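Local coordinates for putative phosphinothricin acetyltransferase YwnH (Bacillus subtilis, PDB 1VHS), which probably inactivates the herbicidal antibiotic phosphinothricin by transferring an acetyl group from acetyl-CoA to it, at residues A[48-56]-A[108-116]; A[10-21]-A[35-45]. One frame throughout, in Å; residues are numbered along the deposited sequence.

Contact 1 (A[48-56]-A[108-116]); sequences HTESRPLYV and RIAPNLGIR
Ile115 covers one face of the Arg52 guanidinium, its CG1 over the centre of the group and 3.6 Å from Arg52 CZ. At the edge of the same plane NH2 donates to Leu113 O (3.0 Å, 156° at the hydrogen), although it stands well above that carbonyl's own plane. NH2 also makes a short hydrogen bond back to Ser51 O, 2.6 Å away, which lies in the guanidinium plane but is met from above its own carbonyl plane. The bend at chi2 (-68°) folds the chain round so that one nitrogen serves both carbonyls, one from each segment. This double grip and the Ile115 face probably limit the group's rotation, with a weak bond from NH1 to Asn80 O as a further hold. Ser51 O has a second neighbour in Leu113, whose CB comes within 3.4 Å of it. The Leu113 methyls meet Pro53 at CD, with Leu113 CD1 3.9 Å from Pro53 CD. Nearer the strand, Tyr55 and Ile109 arrive from opposite directions: Ile109 CD1 rests over one ring face in a CH-pi contact, 4.0 Å from the centroid of the Tyr55 ring, and its CG2 touches the phenolic OH. Within the GNAT acetyltransferase fold the contact joins the loop before strand 54-58 to the end of helix 98-109, where Leu5 and Leu7 of strand 4-7 and Phe70 of strand 64-72 adjoin Tyr55.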
loop_
_atom_site.group_PDB
_atom_site.type_symbol
_atom_site.label_atom_id
_atom_site.label_comp_id
_atom_site.label_asym_id
_atom_site.label_seq_id
_atom_site.Cartn_x
_atom_site.Cartn_y
_atom_site.Cartn_z
ATOM N N HIS A 48 -0.696 12.555 5.079
ATOM C CA HIS A 48 -1.213 11.590 6.041
ATOM C C HIS A 48 -1.610 12.274 7.338
ATOM O O HIS A 48 -1.077 13.328 7.687
ATOM C CB HIS A 48 -0.187 10.490 6.313
ATOM C CG HIS A 48 0.070 9.610 5.132
ATOM N ND1 HIS A 48 0.929 9.966 4.114
ATOM C CD2 HIS A 48 -0.468 8.420 4.773
ATOM C CE1 HIS A 48 0.908 9.033 3.178
ATOM N NE2 HIS A 48 0.069 8.085 3.554
ATOM N N THR A 49 -2.553 11.669 8.050
ATOM C CA THR A 49 -3.050 12.228 9.299
ATOM C C THR A 49 -3.008 11.206 10.416
ATOM O O THR A 49 -2.573 10.069 10.224
ATOM C CB THR A 49 -4.501 12.696 9.151
ATOM O OG1 THR A 49 -5.324 11.576 8.800
ATOM C CG2 THR A 49 -4.611 13.754 8.064
ATOM N N GLU A 50 -3.482 11.620 11.586
ATOM C CA GLU A 50 -3.511 10.752 12.751
ATOM C C GLU A 50 -4.450 9.568 12.538
ATOM O O GLU A 50 -4.219 8.487 13.078
ATOM C CB GLU A 50 -3.944 11.549 13.983
ATOM C CG GLU A 50 -3.897 10.757 15.275
ATOM C CD GLU A 50 -4.110 11.628 16.495
ATOM O OE1 GLU A 50 -3.363 12.618 16.648
ATOM O OE2 GLU A 50 -5.017 11.322 17.300
ATOM N N SER A 51 -5.503 9.773 11.752
ATOM C CA SER A 51 -6.471 8.713 11.474
ATOM C C SER A 51 -6.151 7.936 10.193
ATOM O O SER A 51 -6.625 6.817 10.008
ATOM C CB SER A 51 -7.888 9.295 11.377
ATOM O OG SER A 51 -8.032 10.123 10.235
ATOM N N ARG A 52 -5.352 8.534 9.312
ATOM C CA ARG A 52 -4.954 7.900 8.051
ATOM C C ARG A 52 -3.439 8.059 7.955
ATOM O O ARG A 52 -2.920 8.875 7.195
ATOM C CB ARG A 52 -5.658 8.589 6.884
ATOM C CG ARG A 52 -7.186 8.486 6.976
ATOM C CD ARG A 52 -7.658 7.048 6.790
ATOM N NE ARG A 52 -9.111 6.908 6.914
ATOM C CZ ARG A 52 -9.759 6.742 8.062
ATOM N NH1 ARG A 52 -11.082 6.629 8.060
ATOM N NH2 ARG A 52 -9.097 6.677 9.211
ATOM N N PRO A 53 -2.711 7.256 8.732
ATOM C CA PRO A 53 -1.253 7.321 8.753
ATOM C C PRO A 53 -0.428 6.470 7.813
ATOM O O PRO A 53 -0.927 5.606 7.088
ATOM C CB PRO A 53 -0.933 7.011 10.207
ATOM C CG PRO A 53 -1.953 5.958 10.532
ATOM C CD PRO A 53 -3.220 6.373 9.799
ATOM N N LEU A 54 0.864 6.765 7.846
ATOM C CA LEU A 54 1.866 6.057 7.082
ATOM C C LEU A 54 2.750 5.417 8.140
ATOM O O LEU A 54 3.271 6.107 9.019
ATOM C CB LEU A 54 2.697 7.029 6.242
ATOM C CG LEU A 54 3.862 6.386 5.485
ATOM C CD1 LEU A 54 3.314 5.362 4.497
ATOM C CD2 LEU A 54 4.663 7.460 4.753
ATOM N N TYR A 55 2.882 4.097 8.080
ATOM C CA TYR A 55 3.727 3.375 9.020
ATOM C C TYR A 55 4.911 2.793 8.272
ATOM O O TYR A 55 4.787 2.405 7.115
ATOM C CB TYR A 55 2.980 2.209 9.664
ATOM C CG TYR A 55 1.808 2.598 10.523
ATOM C CD1 TYR A 55 0.540 2.764 9.968
ATOM C CD2 TYR A 55 1.962 2.807 11.891
ATOM C CE1 TYR A 55 -0.546 3.123 10.754
ATOM C CE2 TYR A 55 0.878 3.172 12.688
ATOM C CZ TYR A 55 -0.371 3.328 12.113
ATOM O OH TYR A 55 -1.442 3.711 12.887
ATOM N N VAL A 56 6.061 2.732 8.928
ATOM C CA VAL A 56 7.221 2.129 8.302
ATOM C C VAL A 56 7.592 0.919 9.142
ATOM O O VAL A 56 7.298 0.867 10.341
ATOM C CB VAL A 56 8.425 3.101 8.208
ATOM C CG1 VAL A 56 8.121 4.207 7.206
ATOM C CG2 VAL A 56 8.732 3.699 9.572
ATOM N N ARG A 108 -4.998 -5.199 11.849
ATOM C CA ARG A 108 -5.144 -5.046 13.290
ATOM C C ARG A 108 -5.354 -3.563 13.574
ATOM O O ARG A 108 -6.185 -3.175 14.398
ATOM C CB ARG A 108 -3.877 -5.530 14.010
ATOM C CG ARG A 108 -3.849 -5.207 15.503
ATOM C CD ARG A 108 -2.555 -5.684 16.169
ATOM N NE ARG A 108 -1.370 -4.959 15.712
ATOM C CZ ARG A 108 -1.067 -3.709 16.053
ATOM N NH1 ARG A 108 0.037 -3.140 15.584
ATOM N NH2 ARG A 108 -1.859 -3.024 16.867
ATOM N N ILE A 109 -4.599 -2.738 12.864
ATOM C CA ILE A 109 -4.651 -1.294 13.031
ATOM C C ILE A 109 -5.910 -0.614 12.501
ATOM O O ILE A 109 -6.499 0.222 13.181
ATOM C CB ILE A 109 -3.412 -0.650 12.370
ATOM C CG1 ILE A 109 -2.163 -0.994 13.186
ATOM C CG2 ILE A 109 -3.600 0.854 12.222
ATOM C CD1 ILE A 109 -0.864 -0.480 12.570
ATOM N N ALA A 110 -6.328 -0.986 11.295
ATOM C CA ALA A 110 -7.486 -0.373 10.639
ATOM C C ALA A 110 -8.722 -0.077 11.495
ATOM O O ALA A 110 -9.234 1.040 11.474
ATOM C CB ALA A 110 -7.883 -1.204 9.416
ATOM N N PRO A 111 -9.224 -1.069 12.248
ATOM C CA PRO A 111 -10.404 -0.849 13.089
ATOM C C PRO A 111 -10.228 0.290 14.088
ATOM O O PRO A 111 -11.167 1.036 14.366
ATOM C CB PRO A 111 -10.590 -2.197 13.782
ATOM C CG PRO A 111 -10.077 -3.159 12.772
ATOM C CD PRO A 111 -8.805 -2.478 12.309
ATOM N N ASN A 112 -9.022 0.426 14.625
ATOM C CA ASN A 112 -8.756 1.484 15.590
ATOM C C ASN A 112 -8.652 2.850 14.928
ATOM O O ASN A 112 -8.642 3.873 15.608
ATOM C CB ASN A 112 -7.483 1.178 16.382
ATOM C CG ASN A 112 -7.641 -0.026 17.291
ATOM O OD1 ASN A 112 -7.533 -1.173 16.854
ATOM N ND2 ASN A 112 -7.915 0.230 18.565
ATOM N N LEU A 113 -8.577 2.866 13.598
ATOM C CA LEU A 113 -8.499 4.118 12.859
ATOM C C LEU A 113 -9.904 4.574 12.472
ATOM O O LEU A 113 -10.082 5.626 11.856
ATOM C CB LEU A 113 -7.643 3.941 11.598
ATOM C CG LEU A 113 -6.180 3.541 11.827
ATOM C CD1 LEU A 113 -5.487 3.334 10.487
ATOM C CD2 LEU A 113 -5.473 4.619 12.638
ATOM N N GLY A 114 -10.901 3.775 12.841
ATOM C CA GLY A 114 -12.276 4.108 12.516
ATOM C C GLY A 114 -12.651 3.704 11.098
ATOM O O GLY A 114 -13.658 4.156 10.556
ATOM N N ILE A 115 -11.841 2.846 10.492
ATOM C CA ILE A 115 -12.098 2.388 9.130
ATOM C C ILE A 115 -13.059 1.203 9.115
ATOM O O ILE A 115 -12.822 0.195 9.780
ATOM C CB ILE A 115 -10.793 1.960 8.447
ATOM C CG1 ILE A 115 -9.850 3.160 8.344
ATOM C CG2 ILE A 115 -11.091 1.390 7.058
ATOM C CD1 ILE A 115 -8.423 2.783 7.994
ATOM N N ARG A 116 -14.145 1.335 8.356
ATOM C CA ARG A 116 -15.141 0.273 8.231
ATOM C C ARG A 116 -14.930 -0.542 6.957
ATOM O O ARG A 116 -15.076 -1.765 6.960
ATOM C CB ARG A 116 -16.553 0.863 8.228
ATOM C CG ARG A 116 -17.643 -0.160 7.940
ATOM C CD ARG A 116 -19.027 0.391 8.249
ATOM N NE ARG A 116 -19.313 1.624 7.521
ATOM C CZ ARG A 116 -20.403 2.361 7.712
ATOM N NH1 ARG A 116 -20.590 3.472 7.011
ATOM N NH2 ARG A 116 -21.306 1.989 8.610
#

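Contact 2 (A[10-21]-A[35-45]); sequences HRDLEAVVAIYN and PVTPEDRMEWF
Leu13 packs over the Phe45 ring, its CB over the centre of the aromatic face, 4.2 Å from the centroid of the Phe45 ring, and its CD1 3.6 Å from Phe45 CD1. Its chi1 (-179°) swings CG toward segment 35-45, and from there CD1 goes to Phe45 and CD2 to Pro38 and the selenium of selenomethionine Met42. Next along helix 13-24, Val16 CG1 meets the indole of Trp44 at its edge, while Val17 packs on Val36 and Pro38. The looser end is where exposed His10 touches the Met42 methyl obliquely. The Asn21 end is firmly bonded, though bordered by exposed Pro35. Its amide pairs with Val36 in both directions: Val36 N gives to Asn21 OD1 (2.9 Å), and Asn21 ND2 returns a nearly straight bond to Val36 O (3.0 Å, 169°), on a lone pair. Arg41 reaches over the Tyr20 ring in a cation-pi contact, CZ 4.8 Å from the ring centroid, with its NH2 over the Trp44 indole. Tyr20 OH is bonded to Asp32. The apolar middle gives no directional bond, so the paired amide of Asn21 probably does most to set how residues 35 and 36 lie against the helix.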
loop_
_atom_site.group_PDB
_atom_site.type_symbol
_atom_site.label_atom_id
_atom_site.label_comp_id
_atom_site.label_asym_id
_atom_site.label_seq_id
_atom_site.Cartn_x
_atom_site.Cartn_y
_atom_site.Cartn_z
ATOM N N HIS A 10 9.474 12.415 9.020
ATOM C CA HIS A 10 10.021 13.115 7.866
ATOM C C HIS A 10 11.329 12.525 7.339
ATOM O O HIS A 10 11.500 12.386 6.127
ATOM C CB HIS A 10 10.217 14.598 8.188
ATOM C CG HIS A 10 10.584 15.427 6.997
ATOM N ND1 HIS A 10 11.740 15.221 6.275
ATOM C CD2 HIS A 10 9.938 16.449 6.388
ATOM C CE1 HIS A 10 11.791 16.081 5.273
ATOM N NE2 HIS A 10 10.709 16.837 5.320
ATOM N N ARG A 11 12.250 12.168 8.235
ATOM C CA ARG A 11 13.526 11.612 7.796
ATOM C C ARG A 11 13.370 10.261 7.105
ATOM O O ARG A 11 14.334 9.731 6.556
ATOM C CB ARG A 11 14.509 11.494 8.975
ATOM C CG ARG A 11 14.148 10.453 10.012
ATOM C CD ARG A 11 14.899 10.701 11.320
ATOM N NE ARG A 11 16.316 10.351 11.267
ATOM C CZ ARG A 11 16.791 9.126 11.476
ATOM N NH1 ARG A 11 15.962 8.128 11.745
ATOM N NH2 ARG A 11 18.101 8.900 11.449
ATOM N N ASP A 12 12.156 9.713 7.122
ATOM C CA ASP A 12 11.877 8.426 6.480
ATOM C C ASP A 12 11.471 8.581 5.012
ATOM O O ASP A 12 11.491 7.607 4.258
ATOM C CB ASP A 12 10.744 7.700 7.210
ATOM C CG ASP A 12 11.109 7.314 8.629
ATOM O OD1 ASP A 12 10.193 7.256 9.473
ATOM O OD2 ASP A 12 12.299 7.057 8.889
ATOM N N LEU A 13 11.093 9.790 4.609
ATOM C CA LEU A 13 10.663 10.019 3.225
ATOM C C LEU A 13 11.636 9.439 2.205
ATOM O O LEU A 13 11.226 8.787 1.247
ATOM C CB LEU A 13 10.464 11.514 2.960
ATOM C CG LEU A 13 9.989 11.866 1.544
ATOM C CD1 LEU A 13 8.659 11.174 1.258
ATOM C CD2 LEU A 13 9.852 13.373 1.405
ATOM N N GLU A 14 12.930 9.674 2.411
ATOM C CA GLU A 14 13.961 9.161 1.511
ATOM C C GLU A 14 13.879 7.642 1.325
ATOM O O GLU A 14 13.894 7.140 0.195
ATOM C CB GLU A 14 15.351 9.568 2.041
ATOM C CG GLU A 14 16.513 8.714 1.552
ATOM C CD GLU A 14 16.676 7.440 2.359
ATOM O OE1 GLU A 14 16.934 7.535 3.577
ATOM O OE2 GLU A 14 16.545 6.342 1.778
ATOM N N ALA A 15 13.787 6.914 2.433
ATOM C CA ALA A 15 13.706 5.457 2.390
ATOM C C ALA A 15 12.372 4.982 1.805
ATOM O O ALA A 15 12.320 3.972 1.108
ATOM C CB ALA A 15 13.886 4.889 3.788
ATOM N N VAL A 16 11.301 5.712 2.104
ATOM C CA VAL A 16 9.967 5.365 1.614
ATOM C C VAL A 16 9.936 5.464 0.091
ATOM O O VAL A 16 9.414 4.576 -0.583
ATOM C CB VAL A 16 8.889 6.300 2.232
ATOM C CG1 VAL A 16 7.547 6.108 1.537
ATOM C CG2 VAL A 16 8.740 6.003 3.721
ATOM N N VAL A 17 10.506 6.539 -0.447
ATOM C CA VAL A 17 10.550 6.726 -1.893
ATOM C C VAL A 17 11.478 5.702 -2.535
ATOM O O VAL A 17 11.192 5.178 -3.613
ATOM C CB VAL A 17 11.033 8.149 -2.256
ATOM C CG1 VAL A 17 11.267 8.258 -3.760
ATOM C CG2 VAL A 17 10.000 9.161 -1.812
ATOM N N ALA A 18 12.593 5.417 -1.873
ATOM C CA ALA A 18 13.546 4.444 -2.385
ATOM C C ALA A 18 12.875 3.077 -2.530
ATOM O O ALA A 18 13.051 2.397 -3.543
ATOM C CB ALA A 18 14.747 4.345 -1.452
ATOM N N ILE A 19 12.108 2.679 -1.517
ATOM C CA ILE A 19 11.408 1.398 -1.551
ATOM C C ILE A 19 10.406 1.423 -2.704
ATOM O O ILE A 19 10.280 0.459 -3.459
ATOM C CB ILE A 19 10.667 1.129 -0.221
ATOM C CG1 ILE A 19 11.694 0.814 0.873
ATOM C CG2 ILE A 19 9.652 -0.016 -0.391
ATOM C CD1 ILE A 19 11.100 0.634 2.251
ATOM N N TYR A 20 9.703 2.540 -2.829
ATOM C CA TYR A 20 8.727 2.718 -3.895
ATOM C C TYR A 20 9.415 2.513 -5.248
ATOM O O TYR A 20 8.937 1.755 -6.091
ATOM C CB TYR A 20 8.143 4.125 -3.813
ATOM C CG TYR A 20 7.103 4.426 -4.862
ATOM C CD1 TYR A 20 5.793 3.965 -4.726
ATOM C CD2 TYR A 20 7.422 5.187 -5.985
ATOM C CE1 TYR A 20 4.826 4.257 -5.681
ATOM C CE2 TYR A 20 6.466 5.485 -6.950
ATOM C CZ TYR A 20 5.170 5.016 -6.789
ATOM O OH TYR A 20 4.223 5.305 -7.739
ATOM N N ASN A 21 10.547 3.182 -5.447
ATOM C CA ASN A 21 11.286 3.067 -6.702
ATOM C C ASN A 21 11.844 1.684 -6.991
ATOM O O ASN A 21 11.980 1.295 -8.152
ATOM C CB ASN A 21 12.431 4.084 -6.754
ATOM C CG ASN A 21 11.936 5.501 -6.939
ATOM O OD1 ASN A 21 10.889 5.730 -7.545
ATOM N ND2 ASN A 21 12.696 6.465 -6.436
ATOM N N PRO A 35 11.481 6.236 -12.041
ATOM C CA PRO A 35 11.625 6.554 -10.617
ATOM C C PRO A 35 11.231 7.992 -10.288
ATOM O O PRO A 35 11.435 8.907 -11.092
ATOM C CB PRO A 35 13.104 6.270 -10.348
ATOM C CG PRO A 35 13.752 6.544 -11.680
ATOM C CD PRO A 35 12.783 5.899 -12.643
ATOM N N VAL A 36 10.658 8.185 -9.104
ATOM C CA VAL A 36 10.233 9.507 -8.666
ATOM C C VAL A 36 11.209 10.064 -7.630
ATOM O O VAL A 36 12.048 9.332 -7.108
ATOM C CB VAL A 36 8.822 9.455 -8.041
ATOM C CG1 VAL A 36 7.825 8.896 -9.053
ATOM C CG2 VAL A 36 8.844 8.597 -6.778
ATOM N N THR A 37 11.098 11.357 -7.338
ATOM C CA THR A 37 11.974 11.984 -6.353
ATOM C C THR A 37 11.197 12.333 -5.084
ATOM O O THR A 37 9.984 12.538 -5.121
ATOM C CB THR A 37 12.610 13.280 -6.898
ATOM O OG1 THR A 37 11.603 14.290 -7.030
ATOM C CG2 THR A 37 13.257 13.031 -8.254
ATOM N N PRO A 38 11.894 12.407 -3.939
ATOM C CA PRO A 38 11.277 12.735 -2.648
ATOM C C PRO A 38 10.421 13.994 -2.731
ATOM O O PRO A 38 9.370 14.094 -2.095
ATOM C CB PRO A 38 12.484 12.913 -1.733
ATOM C CG PRO A 38 13.446 11.907 -2.281
ATOM C CD PRO A 38 13.331 12.129 -3.773
ATOM N N GLU A 39 10.881 14.956 -3.525
ATOM C CA GLU A 39 10.161 16.209 -3.697
ATOM C C GLU A 39 8.823 15.977 -4.394
ATOM O O GLU A 39 7.834 16.642 -4.089
ATOM C CB GLU A 39 11.013 17.193 -4.499
ATOM N N ASP A 40 8.794 15.029 -5.327
ATOM C CA ASP A 40 7.565 14.728 -6.056
ATOM C C ASP A 40 6.532 14.044 -5.165
ATOM O O ASP A 40 5.365 13.933 -5.538
ATOM C CB ASP A 40 7.844 13.813 -7.254
ATOM C CG ASP A 40 8.863 14.389 -8.216
ATOM O OD1 ASP A 40 8.764 15.589 -8.553
ATOM O OD2 ASP A 40 9.756 13.630 -8.647
ATOM N N ARG A 41 6.959 13.588 -3.991
ATOM C CA ARG A 41 6.058 12.889 -3.078
ATOM C C ARG A 41 5.895 13.565 -1.718
ATOM O O ARG A 41 5.234 13.027 -0.830
ATOM C CB ARG A 41 6.550 11.452 -2.880
ATOM C CG ARG A 41 6.632 10.647 -4.166
ATOM C CD ARG A 41 5.257 10.215 -4.662
ATOM N NE ARG A 41 4.723 9.102 -3.878
ATOM C CZ ARG A 41 3.578 8.480 -4.137
ATOM N NH1 ARG A 41 2.829 8.858 -5.165
ATOM N NH2 ARG A 41 3.185 7.466 -3.376
HETATM N N MSE A 42 6.489 14.743 -1.557
HETATM C CA MSE A 42 6.396 15.463 -0.292
HETATM C C MSE A 42 4.950 15.757 0.092
HETATM O O MSE A 42 4.587 15.683 1.265
HETATM C CB MSE A 42 7.185 16.773 -0.367
HETATM C CG MSE A 42 7.161 17.584 0.921
HETATM SE SE MSE A 42 7.793 16.584 2.453
HETATM C CE MSE A 42 7.139 17.736 3.859
ATOM N N GLU A 43 4.127 16.094 -0.899
ATOM C CA GLU A 43 2.718 16.390 -0.649
ATOM C C GLU A 43 1.997 15.158 -0.116
ATOM O O GLU A 43 1.352 15.202 0.928
ATOM C CB GLU A 43 2.035 16.866 -1.935
ATOM C CG GLU A 43 2.482 18.239 -2.401
ATOM C CD GLU A 43 2.118 19.339 -1.421
ATOM O OE1 GLU A 43 2.456 20.512 -1.689
ATOM O OE2 GLU A 43 1.492 19.034 -0.381
ATOM N N TRP A 44 2.113 14.061 -0.853
ATOM C CA TRP A 44 1.494 12.799 -0.475
ATOM C C TRP A 44 1.923 12.408 0.934
ATOM O O TRP A 44 1.102 12.017 1.767
ATOM C CB TRP A 44 1.915 11.713 -1.465
ATOM C CG TRP A 44 1.606 10.324 -1.018
ATOM C CD1 TRP A 44 0.397 9.691 -1.059
ATOM C CD2 TRP A 44 2.529 9.393 -0.445
ATOM N NE1 TRP A 44 0.511 8.420 -0.548
ATOM C CE2 TRP A 44 1.810 8.211 -0.161
ATOM C CE3 TRP A 44 3.898 9.442 -0.141
ATOM C CZ2 TRP A 44 2.411 7.086 0.411
ATOM C CZ3 TRP A 44 4.497 8.321 0.430
ATOM C CH2 TRP A 44 3.752 7.159 0.700
ATOM N N PHE A 45 3.221 12.522 1.191
ATOM C CA PHE A 45 3.786 12.175 2.485
ATOM C C PHE A 45 3.144 12.965 3.619
ATOM O O PHE A 45 2.613 12.385 4.565
ATOM C CB PHE A 45 5.295 12.423 2.476
ATOM C CG PHE A 45 6.011 11.834 3.655
ATOM C CD1 PHE A 45 6.165 10.457 3.773
ATOM C CD2 PHE A 45 6.527 12.654 4.651
ATOM C CE1 PHE A 45 6.827 9.903 4.870
ATOM C CE2 PHE A 45 7.190 12.109 5.753
ATOM C CZ PHE A 45 7.339 10.730 5.859
#

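In the fold
Both contacts are partly buried, their centres about 12 and 14 Å from the centre of the chain, yet they fasten different elements of the GNAT fold. Contact 1 ties a loop and strand 54-58 to the end of helix 98-109; contact 2 joins helix 13-24 to the segment entering helix 42-46. Contact 2 buries more than twice the surface and is mainly apolar, with an amide pairing at one end, whereas contact 1 combines one arginine hydrogen bond with apolar packing of Leu113, Ile109 and Tyr55. They meet at strand 54-58: Leu54 packs against Phe45 and Trp44, and Val56 against Val16, while Tyr55 between them turns to contact 1. Tyr20 of contact 2 also adjoins Tyr88, a predicted acetyl-CoA-binding residue.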